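Long-range contacts in succinylglutamate desuccinylase (Chromobacterium violaceum, PDB 1YW4), which probably hydrolyses N-succinylglutamate to succinate and glutamate with the help of one zinc ion per subunit, the last step of arginine breakdown by the AST pathway: residues A[58-63]-A[219-224]; A[67-72]-A[235-240]; A[131-136]-A[203-208]; A[153-158]-A[280-285]. All coordinates share one frame; numbering follows the deposited sequence.

Interaction 1: residues A[58-63]-A[219-224]; sequences NETAPI and RPFGQN. With ZN (zinc ion), chain C.
Thr60 presses against Phe221 and Asn224 with its two branches doing different work, a clear example of how one small residue can tie a loop to a helix near its N-terminal end. Its OG1 stands between the backbone N and the carbonyl carbon (chi1 74°). There it accepts from Asn224 ND2 at 2.7 Å, in a nearly straight bond (168°) with the hydroxyl in the plane of the amide. It also donates to Arg219 O, at a modelled 2.5 Å that is unusually short and perhaps slightly off. The methyl CG2 lies over the centre of one face of the Phe221 ring, 3.7 Å from its centroid, a CH-pi contact. Ile63 CG2 meets the edge of the same ring, 3.8 Å from Phe221 CE1. Asn224 also lays its OD1 3.4 Å from Ala61 CB. One water accepts from both Ala61 N and Arg219 N and can donate to Asn224 OD1, linking all three. The loop itself makes a type II turn from Pro220 to Gln223, and Glu64 takes bonds from Gly222 N and Asn224 ND2. Glu59 faces the other way and grips the zinc ion with both OE1 and OE2, beside His56 and His149. Around the contact, Phe221 and Ile63 rest on Ile94 of helix 91-96, while Ala61 and Pro62 pack on strand 143-151.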
# COMPACT_ATOMS: atom_id res chain seq x y z
N ASN A 58 -27.82 -9.02 18.16
CA ASN A 58 -28.51 -7.73 18.07
C ASN A 58 -28.51 -7.15 16.65
O ASN A 58 -29.09 -6.10 16.42
CB ASN A 58 -27.85 -6.72 19.03
CG ASN A 58 -26.40 -6.45 18.68
OD1 ASN A 58 -25.63 -7.38 18.44
ND2 ASN A 58 -26.02 -5.18 18.64
N GLU A 59 -27.87 -7.84 15.71
CA GLU A 59 -27.82 -7.36 14.32
C GLU A 59 -28.87 -8.15 13.54
O GLU A 59 -28.56 -9.07 12.79
CB GLU A 59 -26.40 -7.59 13.77
CG GLU A 59 -25.35 -7.27 14.84
CD GLU A 59 -23.91 -7.37 14.37
OE1 GLU A 59 -23.66 -8.01 13.33
OE2 GLU A 59 -23.04 -6.81 15.08
N THR A 60 -30.12 -7.73 13.71
CA THR A 60 -31.28 -8.42 13.14
C THR A 60 -31.67 -8.15 11.69
O THR A 60 -32.32 -8.98 11.08
CB THR A 60 -32.51 -8.19 14.02
OG1 THR A 60 -32.99 -6.84 13.86
CG2 THR A 60 -32.15 -8.42 15.48
N ALA A 61 -31.28 -7.00 11.14
CA ALA A 61 -31.64 -6.70 9.76
C ALA A 61 -31.31 -7.87 8.82
O ALA A 61 -32.19 -8.38 8.12
CB ALA A 61 -30.93 -5.41 9.29
N PRO A 62 -30.04 -8.32 8.78
CA PRO A 62 -29.71 -9.43 7.89
C PRO A 62 -30.54 -10.69 8.18
O PRO A 62 -30.86 -11.46 7.27
CB PRO A 62 -28.22 -9.65 8.12
CG PRO A 62 -27.73 -8.28 8.51
CD PRO A 62 -28.83 -7.82 9.46
N ILE A 63 -30.86 -10.90 9.45
CA ILE A 63 -31.65 -12.06 9.88
C ILE A 63 -33.04 -12.05 9.20
O ILE A 63 -33.47 -13.07 8.65
CB ILE A 63 -31.83 -12.07 11.42
CG1 ILE A 63 -30.47 -12.10 12.11
CG2 ILE A 63 -32.64 -13.28 11.84
CD1 ILE A 63 -30.56 -12.00 13.65
N ARG A 219 -30.36 -2.82 14.66
CA ARG A 219 -31.68 -2.50 15.18
C ARG A 219 -32.37 -3.80 15.59
O ARG A 219 -32.07 -4.86 15.04
CB ARG A 219 -32.54 -1.81 14.11
CG ARG A 219 -32.15 -0.37 13.78
CD ARG A 219 -32.83 0.60 14.74
NE ARG A 219 -32.63 1.99 14.35
CZ ARG A 219 -31.45 2.60 14.31
NH1 ARG A 219 -31.38 3.87 13.94
NH2 ARG A 219 -30.35 1.95 14.65
N PRO A 220 -33.28 -3.73 16.57
CA PRO A 220 -33.98 -4.94 17.01
C PRO A 220 -35.02 -5.35 15.97
O PRO A 220 -35.33 -4.58 15.06
CB PRO A 220 -34.61 -4.50 18.33
CG PRO A 220 -34.96 -3.07 18.03
CD PRO A 220 -33.72 -2.55 17.33
N PHE A 221 -35.55 -6.57 16.10
CA PHE A 221 -36.56 -7.06 15.16
C PHE A 221 -37.75 -6.10 15.09
O PHE A 221 -38.20 -5.58 16.12
CB PHE A 221 -37.08 -8.44 15.60
CG PHE A 221 -36.07 -9.55 15.45
CD1 PHE A 221 -35.66 -9.98 14.19
CD2 PHE A 221 -35.54 -10.18 16.58
CE1 PHE A 221 -34.74 -11.03 14.05
CE2 PHE A 221 -34.62 -11.23 16.45
CZ PHE A 221 -34.22 -11.65 15.19
N GLY A 222 -38.25 -5.85 13.88
CA GLY A 222 -39.39 -4.97 13.71
C GLY A 222 -39.05 -3.50 13.53
O GLY A 222 -39.93 -2.68 13.27
N GLN A 223 -37.77 -3.17 13.68
CA GLN A 223 -37.34 -1.80 13.54
C GLN A 223 -36.32 -1.62 12.43
O GLN A 223 -35.62 -0.62 12.38
CB GLN A 223 -36.76 -1.29 14.87
CG GLN A 223 -37.83 -0.97 15.91
CD GLN A 223 -37.22 -0.44 17.19
OE1 GLN A 223 -36.30 0.37 17.14
NE2 GLN A 223 -37.73 -0.89 18.33
N ASN A 224 -36.24 -2.60 11.53
CA ASN A 224 -35.32 -2.53 10.41
C ASN A 224 -36.03 -2.06 9.14
O ASN A 224 -37.06 -2.61 8.76
CB ASN A 224 -34.69 -3.91 10.13
CG ASN A 224 -33.83 -4.41 11.28
OD1 ASN A 224 -32.84 -3.79 11.64
ND2 ASN A 224 -34.22 -5.54 11.86
ZN ZN C . -21.39 -7.93 13.82
O HOH W 1 -30.07 -4.45 12.21
O HOH W 2 -20.95 -5.72 13.19

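Interaction 2: residues A[67-72]-A[235-240]; sequences DGMLTD and ALRGLL
Gly68 opens the contact, its carbonyl carbon 3.9 Å from Arg237 NH2, where the end of the Arg237 side chain comes up to the helix. Next comes Met69, present as selenomethionine, which buries more surface here than any other residue of the two segments. Its CG lies over one face of the Arg237 guanidinium, toward the rim of the group. SE meets Leu236 CB at 3.6 Å, and the bend at chi3 (-67°) then swings the terminal CE onto Leu236 CD2 at 3.7 Å; Leu240 CD1 borders SE, 4.1 Å away. A turn further on, Asp72 supplies the charge. The Asp72 and Arg237 side chains cross at about a right angle, and Arg237, extended from CG to NE, grips one oxygen, OD2, with both end nitrogens: NH1 at 2.7 Å and NH2 at 2.9 Å. Both bonds come in on the anti side of OD2, NH2 well out of the carboxylate plane, and the two flat groups are turned 50° apart. The result is a salt bridge with two bonds on one oxygen rather than a flat, paired one. Arg237 NE has a second carboxylate partner in Asp233 of its own helix, which helps to fix the guanidinium. The two short helix segments run 11.1 Å apart, crossing at -37°. Met69 and Leu236 both rest on Leu51 of strand 48-53 and Leu240 on Leu84 of strand 83-88, so this is neighbouring helices laid side by side on a beta sheet, as in the alpha/beta fold of zinc carboxypeptidase relatives.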
# COMPACT_ATOMS: atom_id res chain seq x y z
N ASP A 67 -34.40 -14.72 6.46
CA ASP A 67 -35.64 -15.43 6.76
C ASP A 67 -36.72 -15.19 5.70
O ASP A 67 -37.46 -16.10 5.35
CB ASP A 67 -36.15 -15.03 8.15
CG ASP A 67 -37.23 -15.96 8.65
OD1 ASP A 67 -37.02 -17.19 8.66
OD2 ASP A 67 -38.30 -15.45 9.05
N GLY A 68 -36.80 -13.96 5.19
CA GLY A 68 -37.77 -13.65 4.16
C GLY A 68 -37.53 -14.46 2.90
O GLY A 68 -38.46 -14.97 2.28
N MSE A 69 -36.26 -14.59 2.52
CA MSE A 69 -35.87 -15.35 1.35
C MSE A 69 -36.25 -16.82 1.53
O MSE A 69 -36.77 -17.43 0.61
CB MSE A 69 -34.36 -15.27 1.10
CG MSE A 69 -33.84 -13.90 0.70
SE MSE A 69 -32.00 -14.01 0.07
CE MSE A 69 -31.15 -14.50 1.72
N LEU A 70 -35.98 -17.38 2.70
CA LEU A 70 -36.32 -18.78 2.95
C LEU A 70 -37.82 -19.03 2.85
O LEU A 70 -38.26 -20.04 2.30
CB LEU A 70 -35.81 -19.22 4.33
CG LEU A 70 -34.28 -19.17 4.46
CD1 LEU A 70 -33.86 -19.48 5.90
CD2 LEU A 70 -33.67 -20.17 3.48
N THR A 71 -38.61 -18.11 3.38
CA THR A 71 -40.06 -18.26 3.32
C THR A 71 -40.52 -18.22 1.86
O THR A 71 -41.40 -18.98 1.46
CB THR A 71 -40.77 -17.17 4.13
OG1 THR A 71 -40.29 -17.18 5.48
CG2 THR A 71 -42.28 -17.43 4.15
N ASP A 72 -39.92 -17.34 1.06
CA ASP A 72 -40.30 -17.25 -0.35
C ASP A 72 -39.94 -18.52 -1.11
O ASP A 72 -40.69 -18.96 -1.99
CB ASP A 72 -39.66 -16.04 -1.02
CG ASP A 72 -40.33 -14.74 -0.64
OD1 ASP A 72 -41.47 -14.79 -0.14
OD2 ASP A 72 -39.74 -13.66 -0.85
N ALA A 235 -29.51 -8.82 -4.66
CA ALA A 235 -28.30 -9.49 -5.11
C ALA A 235 -28.26 -10.93 -4.60
O ALA A 235 -27.79 -11.83 -5.30
CB ALA A 235 -27.08 -8.73 -4.64
N LEU A 236 -28.78 -11.14 -3.40
CA LEU A 236 -28.81 -12.47 -2.80
C LEU A 236 -29.88 -13.32 -3.46
O LEU A 236 -29.63 -14.47 -3.84
CB LEU A 236 -29.08 -12.36 -1.29
CG LEU A 236 -28.08 -12.99 -0.31
CD1 LEU A 236 -26.65 -12.84 -0.80
CD2 LEU A 236 -28.26 -12.32 1.06
N ARG A 237 -31.08 -12.77 -3.62
CA ARG A 237 -32.15 -13.51 -4.27
C ARG A 237 -31.74 -13.87 -5.70
O ARG A 237 -32.08 -14.94 -6.21
CB ARG A 237 -33.44 -12.69 -4.28
CG ARG A 237 -34.11 -12.55 -2.93
CD ARG A 237 -35.22 -11.51 -2.97
NE ARG A 237 -35.92 -11.39 -1.69
CZ ARG A 237 -36.97 -12.14 -1.34
NH1 ARG A 237 -37.45 -13.05 -2.17
NH2 ARG A 237 -37.53 -11.98 -0.16
N GLY A 238 -30.99 -12.98 -6.34
CA GLY A 238 -30.54 -13.23 -7.70
C GLY A 238 -29.49 -14.32 -7.76
O GLY A 238 -29.40 -15.07 -8.73
N LEU A 239 -28.68 -14.40 -6.71
CA LEU A 239 -27.64 -15.41 -6.65
C LEU A 239 -28.27 -16.79 -6.49
O LEU A 239 -27.92 -17.73 -7.20
CB LEU A 239 -26.70 -15.13 -5.47
CG LEU A 239 -25.68 -16.23 -5.19
CD1 LEU A 239 -24.85 -16.47 -6.44
CD2 LEU A 239 -24.80 -15.85 -4.01
N LEU A 240 -29.22 -16.92 -5.57
CA LEU A 240 -29.86 -18.21 -5.34
C LEU A 240 -30.66 -18.69 -6.55
O LEU A 240 -30.65 -19.87 -6.88
CB LEU A 240 -30.78 -18.13 -4.13
CG LEU A 240 -30.08 -17.70 -2.83
CD1 LEU A 240 -31.11 -17.57 -1.73
CD2 LEU A 240 -28.99 -18.70 -2.47

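Interaction 3: residues A[131-136]-A[203-208]; sequences LAAEFF and SQYCEA
Phe136 N bonds to Ala132 O at 2.9 Å, a regular helical bond, and both residues border Cys206: its SG, 4.2 Å from that same carbonyl oxygen, is merely a van der Waals neighbour. Between the two segments the whole contact is apolar packing, a matter of shape. Cys206 is the wedge. With SG anti to its carbonyl carbon (chi1 -52°), the sulfur settles against the backbone of helix 120-137, 3.7 Å from Ala133 CA, where the small alanines let it come close. Its CB meanwhile meets Phe136 CD2 at 3.9 Å, approaching the ring obliquely. Ala133 CB, for its part, touches the edge of the Tyr205 ring near its plane, 3.9 Å from CE1. Phe136 is covered on both faces: Ala208 CB stands over the centre of one in a CH-pi contact, 4.2 Å from the centroid, and Phe135 CD2 of its own helix lies over the centre of the opposite face, so the ring is sandwiched, its rotation restrained. Glu207, the first residue to leave helical geometry, has positive phi, and Ala208 follows it. The contact is thus between the side of one helix and the exit of another. Beneath it lies the sheet: Phe136 rests on Leu50 of strand 48-53 and on Lys143 and His145 of strand 143-151, Ala132 also reaches Leu50, and Ala208 touches Lys143 as the chain leaves helix 198-205 for strand 209-215.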
# COMPACT_ATOMS: atom_id res chain seq x y z
N LEU A 131 -19.85 -27.91 10.44
CA LEU A 131 -20.94 -27.94 9.47
C LEU A 131 -20.53 -27.23 8.17
O LEU A 131 -20.76 -27.75 7.09
CB LEU A 131 -22.19 -27.28 10.06
CG LEU A 131 -23.10 -28.16 10.93
CD1 LEU A 131 -22.28 -28.90 11.97
CD2 LEU A 131 -24.17 -27.30 11.61
N ALA A 132 -19.91 -26.06 8.28
CA ALA A 132 -19.47 -25.32 7.11
C ALA A 132 -18.42 -26.13 6.37
O ALA A 132 -18.47 -26.21 5.14
CB ALA A 132 -18.88 -23.96 7.52
N ALA A 133 -17.48 -26.73 7.09
CA ALA A 133 -16.45 -27.53 6.45
C ALA A 133 -17.06 -28.69 5.66
O ALA A 133 -16.68 -28.93 4.51
CB ALA A 133 -15.46 -28.07 7.48
N GLU A 134 -18.00 -29.41 6.26
CA GLU A 134 -18.63 -30.54 5.59
C GLU A 134 -19.47 -30.08 4.40
O GLU A 134 -19.54 -30.75 3.38
CB GLU A 134 -19.49 -31.34 6.57
CG GLU A 134 -18.72 -31.85 7.78
CD GLU A 134 -19.59 -32.64 8.76
OE1 GLU A 134 -20.81 -32.37 8.83
OE2 GLU A 134 -19.05 -33.52 9.46
N PHE A 135 -20.09 -28.92 4.55
CA PHE A 135 -20.90 -28.36 3.48
C PHE A 135 -20.06 -28.03 2.25
O PHE A 135 -20.40 -28.39 1.13
CB PHE A 135 -21.59 -27.08 3.94
CG PHE A 135 -22.39 -26.40 2.87
CD1 PHE A 135 -23.56 -26.97 2.39
CD2 PHE A 135 -22.00 -25.16 2.37
CE1 PHE A 135 -24.34 -26.32 1.44
CE2 PHE A 135 -22.77 -24.49 1.42
CZ PHE A 135 -23.95 -25.08 0.95
N PHE A 136 -18.96 -27.33 2.47
CA PHE A 136 -18.12 -26.95 1.35
C PHE A 136 -17.31 -28.09 0.76
O PHE A 136 -16.92 -28.05 -0.40
CB PHE A 136 -17.21 -25.79 1.72
CG PHE A 136 -17.91 -24.45 1.74
CD1 PHE A 136 -18.61 -24.00 0.62
CD2 PHE A 136 -17.83 -23.63 2.86
CE1 PHE A 136 -19.23 -22.76 0.62
CE2 PHE A 136 -18.44 -22.39 2.86
CZ PHE A 136 -19.14 -21.95 1.74
N SER A 203 -12.77 -19.03 4.44
CA SER A 203 -11.84 -18.68 3.37
C SER A 203 -10.55 -19.51 3.44
O SER A 203 -10.08 -20.01 2.42
CB SER A 203 -11.48 -17.19 3.45
OG SER A 203 -10.48 -16.86 2.51
N GLN A 204 -10.00 -19.67 4.64
CA GLN A 204 -8.76 -20.41 4.80
C GLN A 204 -8.91 -21.92 4.93
O GLN A 204 -8.28 -22.68 4.19
CB GLN A 204 -8.01 -19.88 6.03
CG GLN A 204 -6.53 -20.24 6.07
CD GLN A 204 -5.79 -19.83 4.80
OE1 GLN A 204 -5.94 -18.70 4.32
NE2 GLN A 204 -4.98 -20.73 4.27
N TYR A 205 -9.74 -22.36 5.87
CA TYR A 205 -9.96 -23.78 6.11
C TYR A 205 -10.75 -24.45 5.00
O TYR A 205 -10.42 -25.56 4.59
CB TYR A 205 -10.67 -23.97 7.44
CG TYR A 205 -10.66 -25.39 7.96
CD1 TYR A 205 -11.69 -26.28 7.65
CD2 TYR A 205 -9.63 -25.84 8.77
CE1 TYR A 205 -11.69 -27.59 8.16
CE2 TYR A 205 -9.61 -27.13 9.29
CZ TYR A 205 -10.65 -28.00 8.98
OH TYR A 205 -10.65 -29.27 9.52
N CYS A 206 -11.79 -23.79 4.51
CA CYS A 206 -12.62 -24.37 3.47
C CYS A 206 -12.24 -23.79 2.12
O CYS A 206 -12.82 -24.14 1.10
CB CYS A 206 -14.10 -24.06 3.75
SG CYS A 206 -14.64 -24.52 5.41
N GLU A 207 -11.23 -22.92 2.14
CA GLU A 207 -10.73 -22.24 0.96
C GLU A 207 -11.86 -21.76 0.06
O GLU A 207 -11.87 -22.02 -1.14
CB GLU A 207 -9.73 -23.12 0.19
CG GLU A 207 -10.26 -24.44 -0.33
CD GLU A 207 -9.19 -25.29 -1.01
OE1 GLU A 207 -9.56 -26.31 -1.63
OE2 GLU A 207 -7.99 -24.94 -0.92
N ALA A 208 -12.82 -21.05 0.64
CA ALA A 208 -13.93 -20.53 -0.13
C ALA A 208 -13.81 -19.02 -0.25
O ALA A 208 -12.97 -18.40 0.40
CB ALA A 208 -15.25 -20.90 0.53

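Interaction 4: residues A[153-158]-A[280-285]; sequences RGSVFE and ENFTLL
A parallel beta bridge joins the catalytic domain to the barrel-sandwich hybrid domain here, pairing Ser155 of the loop after strand 143-151 with Asn281. The backbone of Asn281 straddles Ser155: its N donates to Gly154 O at 2.8 Å, and its O accepts from Val156 N at 2.9 Å in a nearly straight bond (172°). Glu280 to Thr283 form a type II turn, and Phe282 and Thr283 together face Ile308 as a G1 beta bulge, which ties this edge to strand 307-309. The amide of Asn281 is turned toward Arg153 and crosses its chain at about a right angle. OD1 lies 3.6 Å from Arg153 CD but takes its hydrogen bond from Phe310 N, while ND2 shares a water with Arg153 O. Arg153 NH1 bonds the carbonyls of Val279 and Asp277, adding contacts across the same junction. Asn281 comes about 7 Å, side chain to side chain, from Glu214, the predicted active-site residue, consistent with the junction lying near the catalytic centre. On the loop side, Ser155 OG, anti to its backbone N (chi1 169°), accepts from Phe157 N at 3.1 Å, an ST turn. The same oxygen borders the edge of the Phe282 ring, 3.3 Å from CD2. Val156 packs its CG2 3.6 Å from Phe282 O. Last, Phe157 turns its edge to the face of Phe282 in an offset edge-to-face pair, planes 71° apart, with Phe157 CD2 3.6 Å from Phe282 CG.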
# COMPACT_ATOMS: atom_id res chain seq x y z
N ARG A 153 -22.22 1.64 15.61
CA ARG A 153 -21.44 2.80 15.15
C ARG A 153 -21.59 2.94 13.64
O ARG A 153 -21.45 1.97 12.90
CB ARG A 153 -19.95 2.61 15.51
CG ARG A 153 -19.04 3.77 15.08
CD ARG A 153 -17.57 3.46 15.36
NE ARG A 153 -17.31 3.17 16.77
CZ ARG A 153 -17.37 4.07 17.74
NH1 ARG A 153 -17.67 5.33 17.46
NH2 ARG A 153 -17.12 3.71 18.99
N GLY A 154 -21.88 4.16 13.20
CA GLY A 154 -22.05 4.43 11.78
C GLY A 154 -20.74 4.44 11.02
O GLY A 154 -19.67 4.29 11.61
N SER A 155 -20.81 4.63 9.71
CA SER A 155 -19.61 4.63 8.90
C SER A 155 -19.69 5.56 7.69
O SER A 155 -20.77 5.80 7.16
CB SER A 155 -19.34 3.20 8.43
OG SER A 155 -18.34 3.16 7.44
N VAL A 156 -18.55 6.09 7.26
CA VAL A 156 -18.51 6.97 6.10
C VAL A 156 -18.98 6.16 4.89
O VAL A 156 -19.62 6.69 3.98
CB VAL A 156 -17.09 7.49 5.82
CG1 VAL A 156 -17.05 8.18 4.45
CG2 VAL A 156 -16.67 8.45 6.91
N PHE A 157 -18.66 4.87 4.90
CA PHE A 157 -19.06 3.97 3.84
C PHE A 157 -20.16 3.09 4.42
O PHE A 157 -19.88 2.02 4.96
CB PHE A 157 -17.88 3.12 3.37
CG PHE A 157 -16.74 3.92 2.80
CD1 PHE A 157 -16.89 4.59 1.59
CD2 PHE A 157 -15.53 4.02 3.48
CE1 PHE A 157 -15.84 5.35 1.06
CE2 PHE A 157 -14.48 4.77 2.96
CZ PHE A 157 -14.64 5.44 1.75
N GLU A 158 -21.39 3.59 4.34
CA GLU A 158 -22.58 2.91 4.84
C GLU A 158 -22.45 1.40 4.85
O GLU A 158 -22.45 0.76 5.90
CB GLU A 158 -23.79 3.30 3.98
CG GLU A 158 -24.90 4.04 4.72
CD GLU A 158 -25.78 3.11 5.53
OE1 GLU A 158 -26.44 2.25 4.92
OE2 GLU A 158 -25.81 3.25 6.77
N GLU A 280 -17.66 8.14 13.21
CA GLU A 280 -17.99 7.07 12.26
C GLU A 280 -16.76 6.31 11.78
O GLU A 280 -15.65 6.85 11.75
CB GLU A 280 -18.73 7.64 11.04
CG GLU A 280 -20.14 8.11 11.33
CD GLU A 280 -20.84 8.67 10.10
OE1 GLU A 280 -22.05 8.97 10.20
OE2 GLU A 280 -20.19 8.80 9.04
N ASN A 281 -16.96 5.04 11.41
CA ASN A 281 -15.85 4.24 10.91
C ASN A 281 -15.43 4.80 9.55
O ASN A 281 -16.25 5.33 8.80
CB ASN A 281 -16.26 2.77 10.73
CG ASN A 281 -16.35 2.02 12.04
OD1 ASN A 281 -15.41 2.03 12.84
ND2 ASN A 281 -17.48 1.35 12.27
N PHE A 282 -14.14 4.65 9.26
CA PHE A 282 -13.53 5.12 8.02
C PHE A 282 -13.46 6.64 7.94
O PHE A 282 -13.32 7.20 6.86
CB PHE A 282 -14.29 4.56 6.81
CG PHE A 282 -14.14 3.07 6.64
CD1 PHE A 282 -12.91 2.52 6.26
CD2 PHE A 282 -15.22 2.22 6.86
CE1 PHE A 282 -12.77 1.14 6.11
CE2 PHE A 282 -15.08 0.84 6.71
CZ PHE A 282 -13.86 0.30 6.33
N THR A 283 -13.55 7.29 9.09
CA THR A 283 -13.46 8.75 9.11
C THR A 283 -12.04 9.14 8.69
O THR A 283 -11.06 8.65 9.26
CB THR A 283 -13.72 9.32 10.52
OG1 THR A 283 -15.10 9.14 10.86
CG2 THR A 283 -13.37 10.80 10.57
N LEU A 284 -11.94 10.01 7.69
CA LEU A 284 -10.67 10.48 7.15
C LEU A 284 -9.88 11.32 8.16
O LEU A 284 -10.43 12.23 8.78
CB LEU A 284 -10.90 11.30 5.88
CG LEU A 284 -9.67 11.80 5.11
CD1 LEU A 284 -9.15 10.69 4.20
CD2 LEU A 284 -10.03 13.03 4.26
N LEU A 285 -8.59 11.01 8.31
CA LEU A 285 -7.73 11.75 9.23
C LEU A 285 -6.84 12.71 8.43
O LEU A 285 -5.93 12.30 7.73
CB LEU A 285 -6.85 10.78 10.03
CG LEU A 285 -7.48 9.92 11.14
CD1 LEU A 285 -8.99 10.14 11.25
CD2 LEU A 285 -7.17 8.47 10.85
O HOH W 3 -20.20 0.71 10.78

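Overall arrangement
Three of the four contacts lie within the catalytic domain; interaction 4 joins that domain to the barrel-sandwich hybrid domain. Interactions 1 and 2 share helix 61-75, their centres about 17 Å apart: one fastens the N-terminal end of the helix beside the zinc site, the other packs it against helix 230-241. Interaction 3, some 27 Å from interaction 1 between centres and across the chain's centre, sets helix 120-137 against the end of helix 198-205. Along the chain its two segments both fall between those of interactions 1 and 2, whereas interaction 4 crosses the other three. The contacts are thus spread through the fold, three tying elements of one domain together and the fourth joining two.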